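Signal recognition 54 kDa protein (Pyrococcus furiosus, PDB 3DM5) is the SRP54 protein of an archaeal signal recognition particle, combining a helical bundle, a P-loop GTPase domain and a signal peptide binding domain. Local coordinates at residues T101-V106 against A118-Y123; T114-K119 against D279-F284; V131-S136 against H145-L150. One frame throughout, in Å; residues are numbered along the deposited sequence.

In the fold
All three contacts lie in the GTPase domain and show how helices packed on one sheet bring residues to a nucleotide. Contacts 1 and 2 share helix 113-125: its residues 118-123 rest on strand 101-106, while residues 114-119 hold GDP at one end and meet edge strand 281-283 at the other. Their centres are about 8 Å apart. Contact 3, about 10 Å from contact 1 and 13 Å from contact 2 between centres, joins strand 131-135 to helix 142-151. The two helices touch through Ala118 CB and Leu150 CD1, 3.6 Å apart, and Thr114, Thr115 and Gln146 all reach the phosphates of GDP, so contacts 2 and 3 meet at the ligand.

Contact 1. Residues T101-V106 against A118-Y123; sequences TILLMV and AKLARY
Leu120 reaches from the helix toward strand 101-106, where Leu103 and Met105 point back at it from the same face of the strand. Followed outward, its CB and CG stand back from the strand: CG is still 4.7 Å from Leu103 CD1. With CG set opposite the backbone N (chi1 -161°), the branch ending in CD2 is delivered to the strand and does the touching. That one methyl meets three atoms: Met105 CE at 3.8 Å, Met105 SD at 4.1 Å, and Leu103 CD1, also at 4.1 Å. Leu103 comes up nearly perpendicular to Leu120, whereas Met105 arrives aslant, its chain bent at chi2 and chi3 (-74° and -73°) to carry the thioether to CD2. No hydrogen bond crosses between the segments; the joint is apolar and buried, and Ile187 and Ile217 of the flanking strands extend the packing around Met105. The strand itself is tied into the sheet through backbone bonds of Leu103 to Ile186 and Val188. Strand 101-106 thus carries on its face the helix that follows it, with a loop fitting the Walker A pattern between them: the strand, P-loop and helix unit characteristic of P-loop NTPases.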
loop_
_atom_site.group_PDB
_atom_site.type_symbol
_atom_site.label_atom_id
_atom_site.label_comp_id
_atom_site.label_asym_id
_atom_site.label_seq_id
_atom_site.Cartn_x
_atom_site.Cartn_y
_atom_site.Cartn_z
ATOM N N THR A 101 15.465 -45.606 -3.989
ATOM C CA THR A 101 14.115 -45.060 -3.918
ATOM C C THR A 101 14.011 -44.058 -5.055
ATOM O O THR A 101 14.798 -43.093 -5.122
ATOM C CB THR A 101 13.809 -44.404 -2.579
ATOM O OG1 THR A 101 13.925 -45.372 -1.534
ATOM C CG2 THR A 101 12.383 -43.842 -2.574
ATOM N N ILE A 102 13.076 -44.315 -5.972
ATOM C CA ILE A 102 12.945 -43.511 -7.188
ATOM C C ILE A 102 11.793 -42.512 -7.123
ATOM O O ILE A 102 10.635 -42.869 -6.824
ATOM C CB ILE A 102 12.825 -44.383 -8.437
ATOM C CG1 ILE A 102 14.102 -45.210 -8.629
ATOM C CG2 ILE A 102 12.563 -43.530 -9.653
ATOM C CD1 ILE A 102 13.935 -46.319 -9.659
ATOM N N LEU A 103 12.137 -41.246 -7.380
ATOM C CA LEU A 103 11.164 -40.155 -7.322
ATOM C C LEU A 103 11.021 -39.589 -8.715
ATOM O O LEU A 103 12.012 -39.173 -9.342
ATOM C CB LEU A 103 11.613 -39.076 -6.333
ATOM C CG LEU A 103 11.955 -39.575 -4.922
ATOM C CD1 LEU A 103 12.424 -38.428 -4.041
ATOM C CD2 LEU A 103 10.782 -40.316 -4.301
ATOM N N LEU A 104 9.793 -39.592 -9.215
ATOM C CA LEU A 104 9.547 -39.143 -10.574
ATOM C C LEU A 104 8.894 -37.767 -10.528
ATOM O O LEU A 104 7.827 -37.602 -9.932
ATOM C CB LEU A 104 8.683 -40.168 -11.334
ATOM C CG LEU A 104 8.100 -39.768 -12.692
ATOM C CD1 LEU A 104 9.203 -39.673 -13.729
ATOM C CD2 LEU A 104 7.043 -40.775 -13.114
ATOM N N MET A 105 9.549 -36.777 -11.138
ATOM C CA MET A 105 9.087 -35.384 -11.063
ATOM C C MET A 105 8.424 -34.918 -12.353
ATOM O O MET A 105 9.000 -35.026 -13.428
ATOM C CB MET A 105 10.246 -34.456 -10.733
ATOM C CG MET A 105 11.171 -35.033 -9.688
ATOM S SD MET A 105 10.438 -34.992 -8.059
ATOM C CE MET A 105 10.560 -33.227 -7.724
ATOM N N VAL A 106 7.210 -34.390 -12.233
ATOM C CA VAL A 106 6.453 -33.920 -13.388
ATOM C C VAL A 106 6.021 -32.475 -13.146
ATOM O O VAL A 106 5.954 -32.028 -11.999
ATOM C CB VAL A 106 5.234 -34.871 -13.700
ATOM C CG1 VAL A 106 5.743 -36.220 -14.083
ATOM C CG2 VAL A 106 4.371 -35.032 -12.506
ATOM N N ALA A 118 16.756 -30.100 -8.251
ATOM C CA ALA A 118 18.051 -29.852 -7.595
ATOM C C ALA A 118 17.906 -29.664 -6.098
ATOM O O ALA A 118 18.709 -30.185 -5.321
ATOM C CB ALA A 118 18.750 -28.642 -8.203
ATOM N N LYS A 119 16.882 -28.909 -5.703
ATOM C CA LYS A 119 16.615 -28.652 -4.303
ATOM C C LYS A 119 16.388 -29.939 -3.531
ATOM O O LYS A 119 16.940 -30.130 -2.433
ATOM C CB LYS A 119 15.401 -27.727 -4.139
ATOM C CG LYS A 119 15.617 -26.300 -4.628
ATOM C CD LYS A 119 14.336 -25.527 -4.481
ATOM C CE LYS A 119 14.439 -24.089 -4.949
ATOM N NZ LYS A 119 13.223 -23.354 -4.469
ATOM N N LEU A 120 15.548 -30.805 -4.104
ATOM C CA LEU A 120 15.236 -32.108 -3.517
ATOM C C LEU A 120 16.480 -33.023 -3.468
ATOM O O LEU A 120 16.756 -33.663 -2.462
ATOM C CB LEU A 120 14.084 -32.757 -4.277
ATOM C CG LEU A 120 13.331 -33.880 -3.575
ATOM C CD1 LEU A 120 12.806 -33.426 -2.235
ATOM C CD2 LEU A 120 12.216 -34.333 -4.465
ATOM N N ALA A 121 17.264 -33.049 -4.531
ATOM C CA ALA A 121 18.500 -33.827 -4.512
ATOM C C ALA A 121 19.419 -33.352 -3.397
ATOM O O ALA A 121 19.932 -34.158 -2.608
ATOM C CB ALA A 121 19.200 -33.740 -5.845
ATOM N N ARG A 122 19.615 -32.040 -3.323
ATOM C CA ARG A 122 20.481 -31.453 -2.305
ATOM C C ARG A 122 19.939 -31.681 -0.889
ATOM O O ARG A 122 20.710 -31.937 0.035
ATOM C CB ARG A 122 20.674 -29.950 -2.556
ATOM C CG ARG A 122 21.331 -29.191 -1.398
ATOM C CD ARG A 122 22.757 -29.664 -1.145
ATOM N NE ARG A 122 23.389 -28.901 -0.075
ATOM C CZ ARG A 122 24.495 -29.272 0.561
ATOM N NH1 ARG A 122 25.089 -30.410 0.240
ATOM N NH2 ARG A 122 25.003 -28.509 1.524
ATOM N N TYR A 123 18.624 -31.567 -0.713
ATOM C CA TYR A 123 18.013 -31.842 0.577
ATOM C C TYR A 123 18.431 -33.224 1.063
ATOM O O TYR A 123 18.829 -33.390 2.216
ATOM C CB TYR A 123 16.476 -31.743 0.496
ATOM C CG TYR A 123 15.729 -32.307 1.691
ATOM C CD1 TYR A 123 15.333 -31.489 2.731
ATOM C CD2 TYR A 123 15.409 -33.662 1.777
ATOM C CE1 TYR A 123 14.642 -32.000 3.829
ATOM C CE2 TYR A 123 14.716 -34.181 2.887
ATOM C CZ TYR A 123 14.342 -33.339 3.901
ATOM O OH TYR A 123 13.659 -33.810 5.002
#

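Contact 2. Residues T114-K119 against D279-F284; sequences TTTVAK and DDIEPF. With GDP (guanosine-5'-diphosphate), chain J.
Lys119 and Asp280 supply the polar link between these segments: Lys119 NZ donates to Asp280 O at 2.8 Å, meeting the oxygen at a C=O...N angle of 127° and from above the carbonyl plane, 48° out of it. The lysine tail is fully extended beyond CG, which brings NZ up to that carbonyl and to a second one, Gly275 O. The Asp280 carboxylate makes no salt bridge with it, OD2 being 5.3 Å from Lys119 NZ, though the opposite charges probably attract. Apolar packing runs along the same lysine, as Ile281 crosses its aliphatic part with CG2 3.8 Å from Lys119 CB. Phosphate binding occupies the other end of the helical segment, which starts at the last residue of a likely Walker A P-loop. Thr114 grips one oxygen of GDP twice, donating hydrogen bonds to O3B from N at 2.9 Å and from OG1 at 2.6 Å. Thr115 repeats the pattern on the next phosphate, its N (2.8 Å) and OG1 (2.7 Å) both donating to O2A. Both hydroxyls sit beside their own backbone N, allowing amide and hydroxyl to converge on a single acceptor. At the guanine, Lys119 NZ makes a close approach to GDP O6, 3.4 Å away.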
loop_
_atom_site.group_PDB
_atom_site.type_symbol
_atom_site.label_atom_id
_atom_site.label_comp_id
_atom_site.label_asym_id
_atom_site.label_seq_id
_atom_site.Cartn_x
_atom_site.Cartn_y
_atom_site.Cartn_z
ATOM N N THR A 114 12.637 -28.013 -12.809
ATOM C CA THR A 114 14.079 -28.223 -12.893
ATOM C C THR A 114 14.741 -27.847 -11.555
ATOM O O THR A 114 15.436 -28.674 -10.931
ATOM C CB THR A 114 14.746 -27.408 -14.029
ATOM O OG1 THR A 114 13.971 -27.476 -15.231
ATOM C CG2 THR A 114 16.113 -27.942 -14.311
ATOM N N THR A 115 14.511 -26.605 -11.113
ATOM C CA THR A 115 15.089 -26.110 -9.862
ATOM C C THR A 115 14.695 -26.982 -8.671
ATOM O O THR A 115 15.530 -27.356 -7.845
ATOM C CB THR A 115 14.652 -24.653 -9.567
ATOM O OG1 THR A 115 14.876 -23.832 -10.724
ATOM C CG2 THR A 115 15.438 -24.096 -8.396
ATOM N N THR A 116 13.408 -27.294 -8.564
ATOM C CA THR A 116 12.970 -28.171 -7.498
ATOM C C THR A 116 13.686 -29.541 -7.526
ATOM O O THR A 116 13.896 -30.156 -6.482
ATOM C CB THR A 116 11.450 -28.346 -7.508
ATOM O OG1 THR A 116 10.822 -27.064 -7.613
ATOM C CG2 THR A 116 10.972 -29.072 -6.242
ATOM N N VAL A 117 14.086 -30.007 -8.702
ATOM C CA VAL A 117 14.721 -31.315 -8.774
ATOM C C VAL A 117 16.052 -31.211 -8.045
ATOM O O VAL A 117 16.414 -32.107 -7.283
ATOM C CB VAL A 117 14.899 -31.807 -10.235
ATOM C CG1 VAL A 117 15.941 -32.918 -10.341
ATOM C CG2 VAL A 117 13.558 -32.241 -10.807
ATOM N N ALA A 118 16.756 -30.100 -8.251
ATOM C CA ALA A 118 18.051 -29.852 -7.595
ATOM C C ALA A 118 17.906 -29.664 -6.098
ATOM O O ALA A 118 18.709 -30.185 -5.321
ATOM C CB ALA A 118 18.750 -28.642 -8.203
ATOM N N LYS A 119 16.882 -28.909 -5.703
ATOM C CA LYS A 119 16.615 -28.652 -4.303
ATOM C C LYS A 119 16.388 -29.939 -3.531
ATOM O O LYS A 119 16.940 -30.130 -2.433
ATOM C CB LYS A 119 15.401 -27.727 -4.139
ATOM C CG LYS A 119 15.617 -26.300 -4.628
ATOM C CD LYS A 119 14.336 -25.527 -4.481
ATOM C CE LYS A 119 14.439 -24.089 -4.949
ATOM N NZ LYS A 119 13.223 -23.354 -4.469
ATOM N N ASP A 279 18.849 -24.133 -1.695
ATOM C CA ASP A 279 18.452 -24.488 -0.341
ATOM C C ASP A 279 17.047 -23.984 -0.015
ATOM O O ASP A 279 16.514 -24.252 1.066
ATOM C CB ASP A 279 19.472 -23.935 0.657
ATOM C CG ASP A 279 20.840 -24.595 0.512
ATOM O OD1 ASP A 279 20.948 -25.834 0.722
ATOM O OD2 ASP A 279 21.809 -23.873 0.188
ATOM N N ASP A 280 16.437 -23.280 -0.966
ATOM C CA ASP A 280 15.163 -22.618 -0.717
ATOM C C ASP A 280 13.987 -23.572 -0.844
ATOM O O ASP A 280 13.073 -23.330 -1.629
ATOM C CB ASP A 280 14.976 -21.430 -1.675
ATOM C CG ASP A 280 15.950 -20.289 -1.396
ATOM O OD1 ASP A 280 16.385 -20.142 -0.233
ATOM O OD2 ASP A 280 16.271 -19.523 -2.327
ATOM N N ILE A 281 14.024 -24.650 -0.061
ATOM C CA ILE A 281 12.967 -25.657 -0.007
ATOM C C ILE A 281 12.790 -26.102 1.443
ATOM O O ILE A 281 13.759 -26.269 2.165
ATOM C CB ILE A 281 13.333 -26.880 -0.872
ATOM C CG1 ILE A 281 12.246 -27.942 -0.819
ATOM C CG2 ILE A 281 14.625 -27.479 -0.404
ATOM C CD1 ILE A 281 12.241 -28.889 -2.010
ATOM N N GLU A 282 11.554 -26.282 1.885
ATOM C CA GLU A 282 11.329 -26.763 3.237
ATOM C C GLU A 282 10.223 -27.836 3.266
ATOM O O GLU A 282 9.271 -27.774 2.493
ATOM C CB GLU A 282 11.054 -25.586 4.182
ATOM C CG GLU A 282 9.696 -24.965 4.020
ATOM C CD GLU A 282 9.350 -24.004 5.154
ATOM O OE1 GLU A 282 10.108 -23.023 5.347
ATOM O OE2 GLU A 282 8.319 -24.222 5.841
ATOM N N PRO A 283 10.372 -28.853 4.128
ATOM C CA PRO A 283 9.313 -29.860 4.166
ATOM C C PRO A 283 8.041 -29.225 4.690
ATOM O O PRO A 283 8.102 -28.248 5.436
ATOM C CB PRO A 283 9.848 -30.907 5.145
ATOM C CG PRO A 283 11.313 -30.662 5.224
ATOM C CD PRO A 283 11.495 -29.198 5.011
ATOM N N PHE A 284 6.899 -29.774 4.288
ATOM C CA PHE A 284 5.627 -29.202 4.660
ATOM C C PHE A 284 4.965 -30.033 5.745
ATOM O O PHE A 284 4.652 -31.216 5.568
ATOM C CB PHE A 284 4.713 -29.052 3.449
ATOM C CG PHE A 284 3.477 -28.221 3.718
ATOM C CD1 PHE A 284 3.567 -26.841 3.853
ATOM C CD2 PHE A 284 2.235 -28.814 3.821
ATOM C CE1 PHE A 284 2.429 -26.070 4.092
ATOM C CE2 PHE A 284 1.099 -28.052 4.055
ATOM C CZ PHE A 284 1.201 -26.680 4.188
HETATM P PB GDP J . 11.093 -25.024 -15.238
HETATM O O1B GDP J . 9.888 -24.730 -14.412
HETATM O O2B GDP J . 10.735 -24.829 -16.691
HETATM O O3B GDP J . 11.558 -26.434 -14.971
HETATM O O3A GDP J . 12.259 -23.932 -15.008
HETATM P PA GDP J . 12.924 -23.479 -13.619
HETATM O O1A GDP J . 14.176 -22.688 -13.859
HETATM O O2A GDP J . 13.213 -24.641 -12.712
HETATM O "O5'" GDP J . 11.810 -22.480 -13.031
HETATM C "C5'" GDP J . 11.568 -21.290 -13.772
HETATM C "C4'" GDP J . 11.792 -20.047 -12.905
HETATM O "O4'" GDP J . 11.146 -20.116 -11.613
HETATM C "C3'" GDP J . 13.271 -19.816 -12.649
HETATM O "O3'" GDP J . 13.476 -18.416 -12.859
HETATM C "C2'" GDP J . 13.461 -20.207 -11.194
HETATM O "O2'" GDP J . 14.436 -19.425 -10.543
HETATM C "C1'" GDP J . 12.124 -19.853 -10.591
HETATM N N9 GDP J . 11.789 -20.613 -9.377
HETATM C C8 GDP J . 11.671 -21.942 -9.215
HETATM N N7 GDP J . 11.298 -22.236 -7.939
HETATM C C5 GDP J . 11.158 -21.068 -7.281
HETATM C C6 GDP J . 10.790 -20.616 -5.913
HETATM O O6 GDP J . 10.479 -21.422 -5.004
HETATM N N1 GDP J . 10.798 -19.299 -5.674
HETATM C C2 GDP J . 11.105 -18.389 -6.615
HETATM N N2 GDP J . 11.081 -17.080 -6.289
HETATM N N3 GDP J . 11.440 -18.721 -7.876
HETATM C C4 GDP J . 11.484 -20.013 -8.245
#

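Contact 3. Residues V131-S136 against H145-L150; sequences VGVVCS and HQLRQL. With GDP (guanosine-5'-diphosphate), chain J; SO4 (sulfate ion), chain E; SO4 (sulfate ion), chain L.
Cys135 and Val133, projecting from one face of strand 131-135, together receive a single methyl of the helix, Leu147 CD1. It is 3.6 Å from Cys135 CB and 4.0 Å from Val133 CG2, the valine side chain lying at a slant to the leucine. A chi1 of 170° carries Cys135 SG off to one side, leaving CB as the nearer atom and SG at 4.1 Å from Leu147 CD1. This buried apolar seam joins the first strand and the helix of a beta-alpha-beta unit, strand 131-135, helix 142-151 and strand 157-159, and Val158 of the last strand also packs on Leu147 and Val133. Other side chains of the helix depart in other directions. Gln146 stretches out fully to GDP, its NE2 donating to O1A at 3.0 Å in a fairly straight bond (161°), while Arg140 holds OE1 and thereby fixes the turn of the amide. His145 offers NE2 to O3 of a sulfate ion that probably came in with the crystallisation solution, at 3.1 Å near the plane of the ring, and its ND1 is hydrogen-bonded to ND1 of His145 of the third subunit. Arg148, folded at chi2 and chi3, pairs through NE with Asp152 and makes weak bonds from NH2 to another sulfate.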
loop_
_atom_site.group_PDB
_atom_site.type_symbol
_atom_site.label_atom_id
_atom_site.label_comp_id
_atom_site.label_asym_id
_atom_site.label_seq_id
_atom_site.Cartn_x
_atom_site.Cartn_y
_atom_site.Cartn_z
ATOM N N VAL A 131 22.829 -39.476 -3.980
ATOM C CA VAL A 131 21.743 -39.123 -4.879
ATOM C C VAL A 131 22.246 -39.079 -6.299
ATOM O O VAL A 131 23.349 -38.596 -6.562
ATOM C CB VAL A 131 21.134 -37.747 -4.526
ATOM C CG1 VAL A 131 20.021 -37.392 -5.498
ATOM C CG2 VAL A 131 20.625 -37.750 -3.112
ATOM N N GLY A 132 21.423 -39.580 -7.211
ATOM C CA GLY A 132 21.616 -39.348 -8.623
ATOM C C GLY A 132 20.367 -38.722 -9.214
ATOM O O GLY A 132 19.251 -39.084 -8.846
ATOM N N VAL A 133 20.538 -37.765 -10.113
ATOM C CA VAL A 133 19.398 -37.246 -10.834
ATOM C C VAL A 133 19.536 -37.663 -12.271
ATOM O O VAL A 133 20.640 -37.746 -12.814
ATOM C CB VAL A 133 19.196 -35.677 -10.703
ATOM C CG1 VAL A 133 19.889 -35.122 -9.463
ATOM C CG2 VAL A 133 19.652 -34.947 -11.962
ATOM N N VAL A 134 18.393 -37.934 -12.874
ATOM C CA VAL A 134 18.310 -38.350 -14.255
ATOM C C VAL A 134 17.494 -37.296 -14.949
ATOM O O VAL A 134 16.342 -37.076 -14.590
ATOM C CB VAL A 134 17.543 -39.684 -14.384
ATOM C CG1 VAL A 134 17.213 -39.996 -15.863
ATOM C CG2 VAL A 134 18.330 -40.795 -13.744
ATOM N N CYS A 135 18.078 -36.650 -15.944
ATOM C CA CYS A 135 17.362 -35.627 -16.684
ATOM C C CYS A 135 16.784 -36.191 -17.985
ATOM O O CYS A 135 17.497 -36.320 -18.979
ATOM C CB CYS A 135 18.289 -34.457 -16.979
ATOM S SG CYS A 135 17.629 -33.253 -18.132
ATOM N N SER A 136 15.497 -36.530 -17.975
ATOM C CA SER A 136 14.862 -37.035 -19.181
ATOM C C SER A 136 13.978 -35.974 -19.825
ATOM O O SER A 136 13.006 -36.289 -20.503
ATOM C CB SER A 136 14.075 -38.322 -18.894
ATOM O OG SER A 136 13.000 -38.100 -18.001
ATOM N N HIS A 145 21.989 -29.058 -18.644
ATOM C CA HIS A 145 23.020 -28.113 -18.217
ATOM C C HIS A 145 22.650 -27.282 -17.001
ATOM O O HIS A 145 23.493 -27.061 -16.144
ATOM C CB HIS A 145 23.458 -27.232 -19.370
ATOM C CG HIS A 145 24.376 -27.931 -20.324
ATOM N ND1 HIS A 145 25.598 -28.440 -19.929
ATOM C CD2 HIS A 145 24.231 -28.230 -21.631
ATOM C CE1 HIS A 145 26.173 -29.015 -20.973
ATOM N NE2 HIS A 145 25.374 -28.904 -22.015
ATOM N N GLN A 146 21.394 -26.841 -16.924
ATOM C CA GLN A 146 20.901 -26.172 -15.720
ATOM C C GLN A 146 21.072 -27.009 -14.446
ATOM O O GLN A 146 21.396 -26.486 -13.382
ATOM C CB GLN A 146 19.447 -25.778 -15.891
ATOM C CG GLN A 146 18.834 -25.206 -14.638
ATOM C CD GLN A 146 17.424 -24.712 -14.877
ATOM O OE1 GLN A 146 16.947 -24.703 -16.009
ATOM N NE2 GLN A 146 16.751 -24.296 -13.812
ATOM N N LEU A 147 20.850 -28.314 -14.563
ATOM C CA LEU A 147 21.006 -29.214 -13.433
ATOM C C LEU A 147 22.479 -29.365 -13.099
ATOM O O LEU A 147 22.838 -29.392 -11.932
ATOM C CB LEU A 147 20.359 -30.591 -13.711
ATOM C CG LEU A 147 18.823 -30.710 -13.723
ATOM C CD1 LEU A 147 18.399 -32.026 -14.332
ATOM C CD2 LEU A 147 18.183 -30.527 -12.334
ATOM N N ARG A 148 23.323 -29.472 -14.125
ATOM C CA ARG A 148 24.778 -29.505 -13.924
ATOM C C ARG A 148 25.228 -28.257 -13.145
ATOM O O ARG A 148 25.967 -28.352 -12.153
ATOM C CB ARG A 148 25.531 -29.554 -15.263
ATOM C CG ARG A 148 25.414 -30.843 -16.076
ATOM C CD ARG A 148 25.959 -32.004 -15.300
ATOM N NE ARG A 148 27.388 -31.898 -15.028
ATOM C CZ ARG A 148 28.339 -31.924 -15.959
ATOM N NH1 ARG A 148 28.026 -32.021 -17.240
ATOM N NH2 ARG A 148 29.605 -31.836 -15.606
ATOM N N GLN A 149 24.781 -27.095 -13.617
ATOM C CA GLN A 149 24.990 -25.808 -12.947
ATOM C C GLN A 149 24.594 -25.835 -11.458
ATOM O O GLN A 149 25.352 -25.400 -10.599
ATOM C CB GLN A 149 24.232 -24.689 -13.689
ATOM C CG GLN A 149 23.922 -23.468 -12.842
ATOM C CD GLN A 149 22.703 -22.701 -13.334
ATOM O OE1 GLN A 149 22.190 -22.957 -14.415
ATOM N NE2 GLN A 149 22.238 -21.763 -12.538
ATOM N N LEU A 150 23.411 -26.353 -11.151
ATOM C CA LEU A 150 22.953 -26.353 -9.766
ATOM C C LEU A 150 23.636 -27.405 -8.890
ATOM O O LEU A 150 23.716 -27.259 -7.668
ATOM C CB LEU A 150 21.430 -26.549 -9.698
ATOM C CG LEU A 150 20.549 -25.533 -10.433
ATOM C CD1 LEU A 150 19.077 -25.961 -10.516
ATOM C CD2 LEU A 150 20.689 -24.193 -9.763
HETATM P PB GDP J . 11.093 -25.024 -15.238
HETATM O O1B GDP J . 9.888 -24.730 -14.412
HETATM O O2B GDP J . 10.735 -24.829 -16.691
HETATM O O3B GDP J . 11.558 -26.434 -14.971
HETATM O O3A GDP J . 12.259 -23.932 -15.008
HETATM P PA GDP J . 12.924 -23.479 -13.619
HETATM O O1A GDP J . 14.176 -22.688 -13.859
HETATM O O2A GDP J . 13.213 -24.641 -12.712
HETATM O "O5'" GDP J . 11.810 -22.480 -13.031
HETATM C "C5'" GDP J . 11.568 -21.290 -13.772
HETATM C "C4'" GDP J . 11.792 -20.047 -12.905
HETATM O "O4'" GDP J . 11.146 -20.116 -11.613
HETATM C "C3'" GDP J . 13.271 -19.816 -12.649
HETATM O "O3'" GDP J . 13.476 -18.416 -12.859
HETATM C "C2'" GDP J . 13.461 -20.207 -11.194
HETATM O "O2'" GDP J . 14.436 -19.425 -10.543
HETATM C "C1'" GDP J . 12.124 -19.853 -10.591
HETATM N N9 GDP J . 11.789 -20.613 -9.377
HETATM C C8 GDP J . 11.671 -21.942 -9.215
HETATM N N7 GDP J . 11.298 -22.236 -7.939
HETATM C C5 GDP J . 11.158 -21.068 -7.281
HETATM C C6 GDP J . 10.790 -20.616 -5.913
HETATM O O6 GDP J . 10.479 -21.422 -5.004
HETATM N N1 GDP J . 10.798 -19.299 -5.674
HETATM C C2 GDP J . 11.105 -18.389 -6.615
HETATM N N2 GDP J . 11.081 -17.080 -6.289
HETATM N N3 GDP J . 11.440 -18.721 -7.876
HETATM C C4 GDP J . 11.484 -20.013 -8.245
HETATM S S SO4 E . 27.536 -31.659 -23.845
HETATM O O1 SO4 E . 28.337 -31.638 -25.071
HETATM O O2 SO4 E . 28.259 -30.903 -22.819
HETATM O O3 SO4 E . 26.215 -31.075 -24.107
HETATM O O4 SO4 E . 27.348 -33.030 -23.370
HETATM S S SO4 L . 31.867 -30.847 -18.503
HETATM O O1 SO4 L . 31.737 -32.276 -18.199
HETATM O O2 SO4 L . 31.961 -30.113 -17.235
HETATM O O3 SO4 L . 33.057 -30.572 -19.308
HETATM O O4 SO4 L . 30.717 -30.422 -19.300
#